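PDB 5FFJ: endonuclease and methylase LlaGI from Lactococcus lactis, which is a nuclease-deleted Type ISP restriction-modification enzyme that recognises a DNA sequence, probably through its C-terminal specificity domain, and also carries a helicase-like ATPase and a probable adenine-N6 methyltransferase. Local coordinates for residues 741-751 with 785-796; 592-600 with 814-822. One frame throughout, in Å; residues are numbered along the deposited sequence.

Contact 1: residues 741-751 with 785-796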
ATOM      1  N   THR A 741       6.135   5.003  18.091  1.00 88.84           N
ATOM      2  CA  THR A 741       6.976   6.159  17.837  1.00 89.64           C
ATOM      3  C   THR A 741       7.101   6.507  16.352  1.00 86.83           C
ATOM      4  O   THR A 741       7.217   7.680  15.995  1.00 77.26           O
ATOM      5  CB  THR A 741       8.387   5.936  18.439  1.00 86.39           C
ATOM      6  OG1 THR A 741       9.078   7.184  18.532  1.00 84.91           O
ATOM      7  CG2 THR A 741       9.209   4.945  17.620  1.00 76.80           C
ATOM      8  N   GLY A 742       7.057   5.495  15.491  1.00 90.52           N
ATOM      9  CA  GLY A 742       7.325   5.696  14.078  1.00 94.37           C
ATOM     10  C   GLY A 742       8.702   6.298  13.876  1.00 82.73           C
ATOM     11  O   GLY A 742       9.711   5.605  14.000  1.00 85.04           O
ATOM     12  N   THR A 743       8.739   7.593  13.575  1.00103.82           N
ATOM     13  CA  THR A 743       9.996   8.319  13.413  1.00104.53           C
ATOM     14  C   THR A 743      10.299   9.195  14.633  1.00 98.42           C
ATOM     15  O   THR A 743      11.238   9.991  14.615  1.00106.77           O
ATOM     16  CB  THR A 743       9.972   9.202  12.147  1.00 79.97           C
ATOM     17  OG1 THR A 743       8.920  10.169  12.251  1.00 98.80           O
ATOM     18  CG2 THR A 743       9.754   8.346  10.906  1.00 79.85           C
ATOM     19  N   GLY A 744       9.499   9.049  15.686  1.00 90.64           N
ATOM     20  CA  GLY A 744       9.717   9.781  16.921  1.00 92.53           C
ATOM     21  C   GLY A 744       9.256  11.224  16.818  1.00 86.58           C
ATOM     22  O   GLY A 744       9.662  12.076  17.613  1.00 90.49           O
ATOM     23  N   THR A 745       8.411  11.500  15.824  1.00 89.41           N
ATOM     24  CA  THR A 745       7.824  12.831  15.631  1.00 86.34           C
ATOM     25  C   THR A 745       7.183  13.364  16.910  1.00 82.69           C
ATOM     26  O   THR A 745       7.268  14.555  17.205  1.00 89.42           O
ATOM     27  CB  THR A 745       6.746  12.833  14.504  1.00 89.78           C
ATOM     28  OG1 THR A 745       7.357  12.516  13.248  1.00109.63           O
ATOM     29  CG2 THR A 745       6.046  14.196  14.390  1.00 73.35           C
ATOM     30  N   PHE A 746       6.541  12.477  17.664  1.00 88.83           N
ATOM     31  CA  PHE A 746       5.842  12.867  18.885  1.00 89.33           C
ATOM     32  C   PHE A 746       6.797  13.081  20.060  1.00 92.41           C
ATOM     33  O   PHE A 746       6.369  13.458  21.150  1.00 97.50           O
ATOM     34  CB  PHE A 746       4.794  11.814  19.245  1.00 91.02           C
ATOM     35  CG  PHE A 746       3.544  11.900  18.424  1.00 88.22           C
ATOM     36  CD1 PHE A 746       2.489  12.697  18.839  1.00 66.50           C
ATOM     37  CD2 PHE A 746       3.417  11.186  17.242  1.00 87.60           C
ATOM     38  CE1 PHE A 746       1.330  12.784  18.093  1.00 70.18           C
ATOM     39  CE2 PHE A 746       2.258  11.266  16.489  1.00 82.67           C
ATOM     40  CZ  PHE A 746       1.213  12.070  16.915  1.00 86.64           C
ATOM     41  N   ILE A 747       8.085  12.836  19.829  1.00 97.23           N
ATOM     42  CA  ILE A 747       9.125  13.184  20.793  1.00 93.61           C
ATOM     43  C   ILE A 747       9.874  14.414  20.302  1.00 97.09           C
ATOM     44  O   ILE A 747      10.080  15.364  21.057  1.00100.23           O
ATOM     45  CB  ILE A 747      10.127  12.030  21.013  1.00 88.33           C
ATOM     46  CG1 ILE A 747       9.424  10.857  21.697  1.00 78.02           C
ATOM     47  CG2 ILE A 747      11.327  12.507  21.853  1.00 86.71           C
ATOM     48  CD1 ILE A 747      10.318   9.680  22.017  1.00 93.92           C
ATOM     49  N   VAL A 748      10.288  14.369  19.040  1.00 89.75           N
ATOM     50  CA  VAL A 748      10.979  15.480  18.398  1.00 74.37           C
ATOM     51  C   VAL A 748      10.262  16.798  18.654  1.00 84.71           C
ATOM     52  O   VAL A 748      10.889  17.804  18.978  1.00 90.12           O
ATOM     53  CB  VAL A 748      11.098  15.247  16.880  1.00 78.03           C
ATOM     54  CG1 VAL A 748      11.541  16.519  16.163  1.00 82.34           C
ATOM     55  CG2 VAL A 748      12.060  14.103  16.596  1.00 83.27           C
ATOM     56  N   ARG A 749       8.941  16.779  18.512  1.00 85.87           N
ATOM     57  CA  ARG A 749       8.131  17.974  18.710  1.00 90.92           C
ATOM     58  C   ARG A 749       7.848  18.231  20.190  1.00 84.51           C
ATOM     59  O   ARG A 749       7.448  19.334  20.567  1.00 77.30           O
ATOM     60  CB  ARG A 749       6.816  17.850  17.940  1.00 90.83           C
ATOM     61  CG  ARG A 749       6.993  17.692  16.432  1.00 84.10           C
ATOM     62  CD  ARG A 749       7.757  18.857  15.819  1.00 83.77           C
ATOM     63  NE  ARG A 749       7.148  20.144  16.139  1.00 95.21           N
ATOM     64  CZ  ARG A 749       7.636  21.320  15.757  1.00101.00           C
ATOM     65  NH1 ARG A 749       8.750  21.380  15.037  1.00 93.74           N
ATOM     66  NH2 ARG A 749       7.012  22.439  16.096  1.00 93.20           N
ATOM     67  N   THR A 750       8.056  17.218  21.027  1.00 86.69           N
ATOM     68  CA  THR A 750       7.856  17.372  22.466  1.00 95.45           C
ATOM     69  C   THR A 750       9.048  18.083  23.102  1.00 95.24           C
ATOM     70  O   THR A 750       8.873  19.043  23.852  1.00 95.99           O
ATOM     71  CB  THR A 750       7.648  16.019  23.167  1.00 96.52           C
ATOM     72  OG1 THR A 750       6.742  15.213  22.404  1.00100.56           O
ATOM     73  CG2 THR A 750       7.084  16.226  24.565  1.00 90.08           C
ATOM     74  N   LEU A 751      10.256  17.616  22.799  1.00 91.57           N
ATOM     75  CA  LEU A 751      11.469  18.251  23.311  1.00 86.91           C
ATOM     76  C   LEU A 751      11.626  19.653  22.721  1.00 90.45           C
ATOM     77  O   LEU A 751      12.300  20.502  23.301  1.00 98.57           O
ATOM     78  CB  LEU A 751      12.712  17.414  22.989  1.00 68.60           C
ATOM     79  CG  LEU A 751      12.838  16.008  23.587  1.00 84.96           C
ATOM     80  CD1 LEU A 751      14.024  15.303  22.969  1.00 73.82           C
ATOM     81  CD2 LEU A 751      13.000  16.043  25.093  1.00 93.26           C
ATOM     82  N   SER A 785      12.548   2.237  11.075  1.00 78.46           N
ATOM     83  CA  SER A 785      11.804   3.291  11.750  1.00 84.66           C
ATOM     84  C   SER A 785      12.381   3.530  13.141  1.00 89.85           C
ATOM     85  O   SER A 785      12.347   4.650  13.652  1.00 82.03           O
ATOM     86  CB  SER A 785      10.322   2.931  11.840  1.00 90.61           C
ATOM     87  OG  SER A 785       9.775   2.714  10.551  1.00 87.53           O
ATOM     88  N   TYR A 786      12.916   2.474  13.747  1.00 84.93           N
ATOM     89  CA  TYR A 786      13.534   2.577  15.066  1.00 84.26           C
ATOM     90  C   TYR A 786      14.816   3.406  15.009  1.00 86.51           C
ATOM     91  O   TYR A 786      14.974   4.367  15.762  1.00 76.66           O
ATOM     92  CB  TYR A 786      13.828   1.184  15.630  1.00 86.39           C
ATOM     93  CG  TYR A 786      14.762   1.183  16.822  1.00102.52           C
ATOM     94  CD1 TYR A 786      16.141   1.159  16.651  1.00105.18           C
ATOM     95  CD2 TYR A 786      14.266   1.195  18.118  1.00104.44           C
ATOM     96  CE1 TYR A 786      16.997   1.158  17.733  1.00103.67           C
ATOM     97  CE2 TYR A 786      15.117   1.190  19.208  1.00104.58           C
ATOM     98  CZ  TYR A 786      16.480   1.174  19.010  1.00106.63           C
ATOM     99  OH  TYR A 786      17.325   1.170  20.095  1.00112.57           O
ATOM    100  N   TYR A 787      15.730   3.016  14.121  1.00 83.70           N
ATOM    101  CA  TYR A 787      16.996   3.726  13.937  1.00 82.19           C
ATOM    102  C   TYR A 787      16.773   5.215  13.700  1.00 82.46           C
ATOM    103  O   TYR A 787      17.286   6.060  14.435  1.00 94.19           O
ATOM    104  CB  TYR A 787      17.775   3.146  12.751  1.00 81.12           C
ATOM    105  CG  TYR A 787      18.390   1.780  12.971  1.00 80.61           C
ATOM    106  CD1 TYR A 787      18.684   1.313  14.245  1.00 82.45           C
ATOM    107  CD2 TYR A 787      18.691   0.959  11.891  1.00 79.36           C
ATOM    108  CE1 TYR A 787      19.253   0.066  14.437  1.00 94.33           C
ATOM    109  CE2 TYR A 787      19.258  -0.288  12.072  1.00 84.46           C
ATOM    110  CZ  TYR A 787      19.537  -0.729  13.346  1.00 92.42           C
ATOM    111  OH  TYR A 787      20.102  -1.971  13.525  1.00 93.48           O
ATOM    112  N   ILE A 788      16.009   5.520  12.658  1.00 83.93           N
ATOM    113  CA  ILE A 788      15.701   6.894  12.291  1.00 90.31           C
ATOM    114  C   ILE A 788      15.085   7.655  13.459  1.00 87.49           C
ATOM    115  O   ILE A 788      15.406   8.820  13.688  1.00 90.66           O
ATOM    116  CB  ILE A 788      14.748   6.927  11.081  1.00 86.10           C
ATOM    117  CG1 ILE A 788      15.472   6.393   9.843  1.00 76.50           C
ATOM    118  CG2 ILE A 788      14.228   8.341  10.826  1.00 80.25           C
ATOM    119  CD1 ILE A 788      14.568   6.120   8.670  1.00 95.67           C
ATOM    120  N   ALA A 789      14.201   6.993  14.198  1.00 85.92           N
ATOM    121  CA  ALA A 789      13.556   7.617  15.346  1.00 92.31           C
ATOM    122  C   ALA A 789      14.575   7.950  16.429  1.00 96.71           C
ATOM    123  O   ALA A 789      14.507   9.010  17.048  1.00 88.50           O
ATOM    124  CB  ALA A 789      12.475   6.711  15.902  1.00 96.45           C
ATOM    125  N   ALA A 790      15.517   7.039  16.655  1.00 98.74           N
ATOM    126  CA  ALA A 790      16.567   7.256  17.642  1.00 93.14           C
ATOM    127  C   ALA A 790      17.388   8.490  17.286  1.00 88.45           C
ATOM    128  O   ALA A 790      17.479   9.429  18.075  1.00 92.03           O
ATOM    129  CB  ALA A 790      17.466   6.033  17.746  1.00100.59           C
ATOM    130  N   ILE A 791      17.971   8.480  16.091  1.00 87.04           N
ATOM    131  CA  ILE A 791      18.800   9.585  15.619  1.00 87.31           C
ATOM    132  C   ILE A 791      18.069  10.921  15.724  1.00 92.25           C
ATOM    133  O   ILE A 791      18.584  11.870  16.309  1.00 96.73           O
ATOM    134  CB  ILE A 791      19.236   9.379  14.152  1.00 78.31           C
ATOM    135  CG1 ILE A 791      20.038   8.082  14.005  1.00 87.66           C
ATOM    136  CG2 ILE A 791      20.066  10.571  13.665  1.00 80.86           C
ATOM    137  CD1 ILE A 791      20.320   7.692  12.565  1.00 87.18           C
ATOM    138  N   ASN A 792      16.871  10.985  15.152  1.00 89.51           N
ATOM    139  CA  ASN A 792      16.096  12.221  15.111  1.00 94.37           C
ATOM    140  C   ASN A 792      15.858  12.829  16.490  1.00 96.89           C
ATOM    141  O   ASN A 792      15.730  14.046  16.623  1.00 94.54           O
ATOM    142  CB  ASN A 792      14.756  11.975  14.419  1.00101.34           C
ATOM    143  CG  ASN A 792      14.883  11.932  12.909  1.00100.88           C
ATOM    144  OD1 ASN A 792      14.429  12.839  12.211  1.00 84.32           O
ATOM    145  ND2 ASN A 792      15.516  10.883  12.398  1.00102.82           N
ATOM    146  N   ILE A 793      15.797  11.984  17.514  1.00 95.14           N
ATOM    147  CA  ILE A 793      15.686  12.464  18.886  1.00 98.29           C
ATOM    148  C   ILE A 793      17.074  12.830  19.403  1.00 99.97           C
ATOM    149  O   ILE A 793      17.251  13.856  20.060  1.00 96.66           O
ATOM    150  CB  ILE A 793      15.046  11.414  19.816  1.00101.88           C
ATOM    151  CG1 ILE A 793      13.669  11.003  19.296  1.00 98.62           C
ATOM    152  CG2 ILE A 793      14.902  11.972  21.227  1.00 95.74           C
ATOM    153  CD1 ILE A 793      13.162   9.703  19.883  1.00 93.75           C
ATOM    154  N   GLU A 794      18.053  11.981  19.102  1.00 96.23           N
ATOM    155  CA  GLU A 794      19.437  12.233  19.486  1.00 98.72           C
ATOM    156  C   GLU A 794      19.953  13.531  18.870  1.00 98.85           C
ATOM    157  O   GLU A 794      20.636  14.314  19.528  1.00106.56           O
ATOM    158  CB  GLU A 794      20.331  11.067  19.058  1.00 94.79           C
ATOM    159  CG  GLU A 794      20.118   9.790  19.848  1.00 94.40           C
ATOM    160  CD  GLU A 794      20.910   8.627  19.283  1.00100.85           C
ATOM    161  OE1 GLU A 794      21.703   8.852  18.345  1.00100.12           O
ATOM    162  OE2 GLU A 794      20.740   7.490  19.774  1.00100.54           O
ATOM    163  N   ALA A 795      19.618  13.748  17.602  1.00 96.36           N
ATOM    164  CA  ALA A 795      20.084  14.917  16.863  1.00 93.42           C
ATOM    165  C   ALA A 795      19.386  16.186  17.339  1.00 91.04           C
ATOM    166  O   ALA A 795      20.025  17.220  17.533  1.00102.58           O
ATOM    167  CB  ALA A 795      19.859  14.720  15.371  1.00 93.55           C
ATOM    168  N   THR A 796      18.073  16.103  17.522  1.00 88.50           N
ATOM    169  CA  THR A 796      17.288  17.254  17.953  1.00 94.08           C
ATOM    170  C   THR A 796      17.546  17.586  19.420  1.00 96.20           C
ATOM    171  O   THR A 796      17.149  18.648  19.899  1.00104.97           O
ATOM    172  CB  THR A 796      15.779  17.020  17.745  1.00 91.90           C
ATOM    173  OG1 THR A 796      15.414  15.732  18.260  1.00 90.05           O
ATOM    174  CG2 THR A 796      15.426  17.099  16.262  1.00 83.87           C
TER

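Contact 2: residues 592-600 with 814-822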
ATOM      1  N   LEU A 592      14.648 -12.378  18.326  1.00 95.68           N
ATOM      2  CA  LEU A 592      13.805 -11.423  17.619  1.00 94.72           C
ATOM      3  C   LEU A 592      12.343 -11.740  17.880  1.00 89.50           C
ATOM      4  O   LEU A 592      11.536 -10.835  18.097  1.00 80.95           O
ATOM      5  CB  LEU A 592      14.087 -11.451  16.115  1.00 99.88           C
ATOM      6  CG  LEU A 592      14.935 -10.324  15.521  1.00 97.14           C
ATOM      7  CD1 LEU A 592      15.137 -10.565  14.032  1.00101.04           C
ATOM      8  CD2 LEU A 592      14.288  -8.967  15.764  1.00 81.59           C
ATOM      9  N   GLN A 593      12.006 -13.027  17.855  1.00 91.36           N
ATOM     10  CA  GLN A 593      10.635 -13.450  18.099  1.00 90.93           C
ATOM     11  C   GLN A 593      10.189 -13.022  19.491  1.00 94.72           C
ATOM     12  O   GLN A 593       9.029 -12.662  19.704  1.00104.88           O
ATOM     13  CB  GLN A 593      10.490 -14.962  17.953  1.00 86.67           C
ATOM     14  CG  GLN A 593      10.490 -15.461  16.529  1.00 88.85           C
ATOM     15  CD  GLN A 593      10.361 -16.966  16.453  1.00 96.68           C
ATOM     16  OE1 GLN A 593      10.043 -17.627  17.441  1.00106.63           O
ATOM     17  NE2 GLN A 593      10.614 -17.520  15.276  1.00 96.79           N
ATOM     18  N   HIS A 594      11.123 -13.084  20.433  1.00 94.01           N
ATOM     19  CA  HIS A 594      10.908 -12.613  21.795  1.00 95.61           C
ATOM     20  C   HIS A 594      10.521 -11.136  21.833  1.00 95.81           C
ATOM     21  O   HIS A 594       9.497 -10.764  22.408  1.00 93.57           O
ATOM     22  CB  HIS A 594      12.173 -12.832  22.629  1.00 91.43           C
ATOM     23  CG  HIS A 594      11.927 -12.908  24.103  1.00104.11           C
ATOM     24  ND1 HIS A 594      11.327 -13.998  24.698  1.00113.83           N
ATOM     25  CD2 HIS A 594      12.198 -12.036  25.102  1.00104.22           C
ATOM     26  CE1 HIS A 594      11.242 -13.793  26.002  1.00113.78           C
ATOM     27  NE2 HIS A 594      11.762 -12.611  26.272  1.00109.44           N
ATOM     28  N   ASN A 595      11.355 -10.300  21.223  1.00 91.41           N
ATOM     29  CA  ASN A 595      11.180  -8.851  21.287  1.00 93.39           C
ATOM     30  C   ASN A 595       9.972  -8.296  20.525  1.00102.84           C
ATOM     31  O   ASN A 595       9.548  -7.173  20.799  1.00 97.82           O
ATOM     32  CB  ASN A 595      12.451  -8.168  20.783  1.00102.29           C
ATOM     33  CG  ASN A 595      13.526  -8.079  21.852  1.00 95.61           C
ATOM     34  OD1 ASN A 595      13.586  -7.109  22.608  1.00 72.47           O
ATOM     35  ND2 ASN A 595      14.373  -9.099  21.928  1.00 83.74           N
ATOM     36  N   ILE A 596       9.413  -9.065  19.590  1.00105.41           N
ATOM     37  CA  ILE A 596       8.264  -8.592  18.813  1.00 95.01           C
ATOM     38  C   ILE A 596       7.195  -9.668  18.610  1.00 96.80           C
ATOM     39  O   ILE A 596       6.139  -9.611  19.233  1.00 86.06           O
ATOM     40  CB  ILE A 596       8.701  -8.058  17.417  1.00 99.05           C
ATOM     41  CG1 ILE A 596       9.683  -6.892  17.565  1.00 92.11           C
ATOM     42  CG2 ILE A 596       7.483  -7.601  16.593  1.00 99.69           C
ATOM     43  CD1 ILE A 596      11.149  -7.268  17.375  1.00 94.81           C
ATOM     44  N   ASN A 597       7.473 -10.649  17.755  1.00 98.61           N
ATOM     45  CA  ASN A 597       6.424 -11.533  17.245  1.00104.16           C
ATOM     46  C   ASN A 597       6.909 -12.930  16.868  1.00 97.31           C
ATOM     47  O   ASN A 597       8.043 -13.104  16.431  1.00102.18           O
ATOM     48  CB  ASN A 597       5.769 -10.914  15.998  1.00 97.86           C
ATOM     49  CG  ASN A 597       4.763  -9.819  16.324  1.00 85.60           C
ATOM     50  OD1 ASN A 597       4.136  -9.818  17.385  1.00 95.72           O
ATOM     51  ND2 ASN A 597       4.586  -8.893  15.388  1.00 88.16           N
ATOM     52  N   ASP A 598       6.030 -13.921  17.004  1.00104.67           N
ATOM     53  CA  ASP A 598       6.270 -15.236  16.409  1.00107.71           C
ATOM     54  C   ASP A 598       6.061 -15.138  14.894  1.00 94.90           C
ATOM     55  O   ASP A 598       6.460 -16.029  14.142  1.00 76.42           O
ATOM     56  CB  ASP A 598       5.345 -16.307  17.004  1.00 97.59           C
ATOM     57  CG  ASP A 598       5.014 -16.058  18.467  1.00102.92           C
ATOM     58  OD1 ASP A 598       5.834 -15.427  19.168  1.00110.17           O
ATOM     59  OD2 ASP A 598       3.932 -16.503  18.919  1.00112.09           O
ATOM     60  N   SER A 599       5.431 -14.042  14.468  1.00107.57           N
ATOM     61  CA  SER A 599       5.228 -13.715  13.053  1.00114.30           C
ATOM     62  C   SER A 599       6.520 -13.812  12.253  1.00113.09           C
ATOM     63  O   SER A 599       6.511 -14.195  11.081  1.00106.36           O
ATOM     64  CB  SER A 599       4.641 -12.303  12.928  1.00 95.23           C
ATOM     65  OG  SER A 599       4.324 -11.967  11.588  1.00116.95           O
ATOM     66  N   ILE A 600       7.631 -13.466  12.895  1.00110.28           N
ATOM     67  CA  ILE A 600       8.937 -13.515  12.252  1.00102.07           C
ATOM     68  C   ILE A 600       9.469 -14.943  12.215  1.00102.79           C
ATOM     69  O   ILE A 600       9.218 -15.734  13.126  1.00109.39           O
ATOM     70  CB  ILE A 600       9.957 -12.607  12.979  1.00 99.97           C
ATOM     71  CG1 ILE A 600       9.509 -11.144  12.919  1.00 95.99           C
ATOM     72  CG2 ILE A 600      11.351 -12.755  12.364  1.00113.52           C
ATOM     73  CD1 ILE A 600      10.321 -10.219  13.799  1.00 94.78           C
ATOM     74  N   VAL A 814      12.930   1.838  22.711  1.00101.19           N
ATOM     75  CA  VAL A 814      12.917   0.384  22.566  1.00 98.98           C
ATOM     76  C   VAL A 814      12.549   0.001  21.129  1.00 97.78           C
ATOM     77  O   VAL A 814      12.152   0.852  20.333  1.00109.29           O
ATOM     78  CB  VAL A 814      11.905  -0.281  23.530  1.00 90.47           C
ATOM     79  CG1 VAL A 814      12.311  -1.711  23.837  1.00 97.36           C
ATOM     80  CG2 VAL A 814      11.778   0.510  24.831  1.00 93.35           C
ATOM     81  N   LEU A 815      12.701  -1.281  20.804  1.00 81.19           N
ATOM     82  CA  LEU A 815      12.205  -1.851  19.552  1.00 83.43           C
ATOM     83  C   LEU A 815      11.237  -3.010  19.821  1.00 98.39           C
ATOM     84  O   LEU A 815      11.665  -4.158  19.950  1.00106.65           O
ATOM     85  CB  LEU A 815      13.367  -2.353  18.699  1.00 88.86           C
ATOM     86  CG  LEU A 815      12.958  -3.054  17.403  1.00 88.26           C
ATOM     87  CD1 LEU A 815      12.727  -2.049  16.293  1.00 91.90           C
ATOM     88  CD2 LEU A 815      13.995  -4.087  17.020  1.00 76.99           C
ATOM     89  N   THR A 816       9.937  -2.722  19.867  1.00102.04           N
ATOM     90  CA  THR A 816       8.957  -3.709  20.322  1.00 93.95           C
ATOM     91  C   THR A 816       7.563  -3.548  19.732  1.00 95.28           C
ATOM     92  O   THR A 816       7.234  -2.528  19.127  1.00 98.91           O
ATOM     93  CB  THR A 816       8.778  -3.660  21.854  1.00 90.62           C
ATOM     94  OG1 THR A 816       8.607  -2.299  22.273  1.00 76.59           O
ATOM     95  CG2 THR A 816       9.970  -4.271  22.570  1.00104.41           C
ATOM     96  N   ASP A 817       6.755  -4.584  19.933  1.00 89.35           N
ATOM     97  CA  ASP A 817       5.317  -4.533  19.717  1.00 77.47           C
ATOM     98  C   ASP A 817       4.650  -4.348  21.073  1.00 70.41           C
ATOM     99  O   ASP A 817       4.524  -5.308  21.836  1.00 70.09           O
ATOM    100  CB  ASP A 817       4.825  -5.816  19.041  1.00 80.92           C
ATOM    101  CG  ASP A 817       3.319  -5.841  18.851  1.00 75.59           C
ATOM    102  OD1 ASP A 817       2.693  -4.760  18.879  1.00 74.79           O
ATOM    103  OD2 ASP A 817       2.761  -6.944  18.667  1.00 81.25           O
ATOM    104  N   THR A 818       4.238  -3.118  21.376  1.00 63.47           N
ATOM    105  CA  THR A 818       3.741  -2.782  22.710  1.00 53.87           C
ATOM    106  C   THR A 818       2.557  -3.653  23.090  1.00 71.73           C
ATOM    107  O   THR A 818       2.278  -3.853  24.270  1.00 78.63           O
ATOM    108  CB  THR A 818       3.308  -1.304  22.823  1.00 65.80           C
ATOM    109  OG1 THR A 818       2.012  -1.128  22.241  1.00 68.36           O
ATOM    110  CG2 THR A 818       4.303  -0.394  22.136  1.00 57.53           C
ATOM    111  N   PHE A 819       1.859  -4.167  22.084  1.00 69.57           N
ATOM    112  CA  PHE A 819       0.734  -5.051  22.327  1.00 74.45           C
ATOM    113  C   PHE A 819       1.221  -6.399  22.851  1.00 77.52           C
ATOM    114  O   PHE A 819       0.671  -6.934  23.813  1.00 91.55           O
ATOM    115  CB  PHE A 819      -0.084  -5.244  21.053  1.00 68.48           C
ATOM    116  CG  PHE A 819      -0.814  -4.011  20.602  1.00 62.83           C
ATOM    117  CD1 PHE A 819      -1.565  -3.266  21.496  1.00 68.32           C
ATOM    118  CD2 PHE A 819      -0.755  -3.600  19.281  1.00 68.25           C
ATOM    119  CE1 PHE A 819      -2.242  -2.135  21.083  1.00 59.68           C
ATOM    120  CE2 PHE A 819      -1.429  -2.468  18.863  1.00 59.01           C
ATOM    121  CZ  PHE A 819      -2.173  -1.736  19.766  1.00 51.81           C
ATOM    122  N   GLU A 820       2.256  -6.943  22.215  1.00 71.01           N
ATOM    123  CA  GLU A 820       2.815  -8.230  22.618  1.00 77.12           C
ATOM    124  C   GLU A 820       3.570  -8.113  23.942  1.00 81.38           C
ATOM    125  O   GLU A 820       3.843  -9.116  24.600  1.00 92.51           O
ATOM    126  CB  GLU A 820       3.746  -8.773  21.529  1.00 76.57           C
ATOM    127  CG  GLU A 820       4.180 -10.228  21.719  1.00 74.79           C
ATOM    128  CD  GLU A 820       3.070 -11.220  21.430  1.00 90.74           C
ATOM    129  OE1 GLU A 820       3.079 -11.821  20.332  1.00 85.07           O
ATOM    130  OE2 GLU A 820       2.193 -11.408  22.298  1.00100.86           O
ATOM    131  N   SER A 821       3.909  -6.888  24.330  1.00 74.33           N
ATOM    132  CA  SER A 821       4.633  -6.662  25.576  1.00 79.14           C
ATOM    133  C   SER A 821       3.851  -7.180  26.780  1.00 83.50           C
ATOM    134  O   SER A 821       4.375  -7.950  27.586  1.00 95.43           O
ATOM    135  CB  SER A 821       4.937  -5.174  25.758  1.00 76.32           C
ATOM    136  OG  SER A 821       5.799  -4.701  24.737  1.00 90.35           O
ATOM    137  N   THR A 822       2.594  -6.761  26.891  1.00 75.67           N
ATOM    138  CA  THR A 822       1.756  -7.129  28.030  1.00 71.45           C
ATOM    139  C   THR A 822       1.061  -8.477  27.839  1.00 83.01           C
ATOM    140  O   THR A 822       0.195  -8.849  28.632  1.00 67.83           O
ATOM    141  CB  THR A 822       0.677  -6.060  28.293  1.00 68.56           C
ATOM    142  OG1 THR A 822      -0.100  -5.857  27.105  1.00 83.10           O
ATOM    143  CG2 THR A 822       1.313  -4.746  28.710  1.00 71.40           C
TER

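Contact 1: residues 741-751 with 785-796
Ile747 and Ile793 pair their side chains across two helices that run almost parallel, 5° apart at an axis distance of 9.2 Å. Ile747 CD1 and Ile793 CD1 lie 3.6 Å apart. A chi1 of -57° puts CG2 of Ile793 anti to its backbone N, where it meets Ile747 CG2 at 3.7 Å and Leu751 CD1 at 3.9 Å. Val748 spans one helical turn: its CG2 sits 3.7 Å from Asn792 O, on the residue before Ile793, and its CG1 meets Thr796 CG2.

In the second group, carbonyls of the 742-743 turn meet Ala789. Thr743 O receives a CA-H...O contact from Ala789 CA (3.4 Å, 154° at the hydrogen), and the Ala789 methyl lies 3.5 Å from Gly742 O. No hydrogen bond crosses the interface. Gly744, the N-cap with positive phi, would direct any side chain at Ile793 CD1; its carbonyl accepts from the amides of Ile747 and Val748.

This glycine-rich turn after strand 736-738 is consistent with motif I, the cofactor loop of Rossmann-like methyltransferases. Strand 776-780 lies beneath both helices, touching Ile747, Leu751 and Ser785; helix 707-725 covers Phe746, and strand 813-815 backs Ala789.

Contact 2: residues 592-600 with 814-822
Glu820 reaches across to the backbone of Ile596, and its side chain can be traced along that carbonyl as far as CD. Glu820 CB lies 3.4 Å from Ile596 O, and its CG, set anti to the backbone N (chi1 -169°), comes to 3.2 Å from the same oxygen. Glu820 CD is already 4.1 Å from Ile596 O, and the bend at chi2 (73°) then brings the carboxylate near the Asn597 side chain, with the carboxylate and amide planes 81° apart. The aliphatic part of the glutamate therefore does the packing. With an alanine here, CG and the carboxylate are gone, so the Ile596 carbonyl would probably lose part of its aliphatic cover.

Ile596 is the first residue to leave helix 580-595 of the coupler region, and the segment it meets begins in the end of strand 813-815, an outermost strand of the Rossmann-like methyltransferase sheet; the contact thus joins two modules of the chain. Asp817, N-cap of the short, weakly bonded helix 818-821, contributes a weak capping bond from Phe819 N to its OD1 (3.4 Å).

The Ile596 side chain supplies the apolar contacts: CG2 packs on Asp817 CB at 4.0 Å, and CD1 faces Leu815 CD2 at 4.3 Å. At the helix end, Asn595 O meets Thr816 twice, through CG2 (3.4 Å) and through a CA-H...O contact (3.5 Å from CA). Asn595 ND2 turns back to Ser591 O, and Asn595 also touches Asp837 of helix 834-841.

Helix 783-797 and strand 813-815 follow one another in the chain and tie contact 1 to contact 2, whose centres are 20 Å apart. The direct bridge is Tyr786: its CB packs on Leu815 CD1 at 3.5 Å and its ring lies against the backbone of Val814. The far side of helix 783-797 also meets the coupler region, through Tyr786 with Asn632 and Tyr787 with His612 and Phe619. Contact 1 is probably close to the active site: beside its presumed cofactor loop, Phe746 touches Asn854, which opens an Asn-Pro-Pro-Tyr sequence typical of the catalytic motif of N6-adenine methyltransferases. The bound DNA lies about 8 Å from the nearest atom of contact 1 and about 10 Å from that of contact 2.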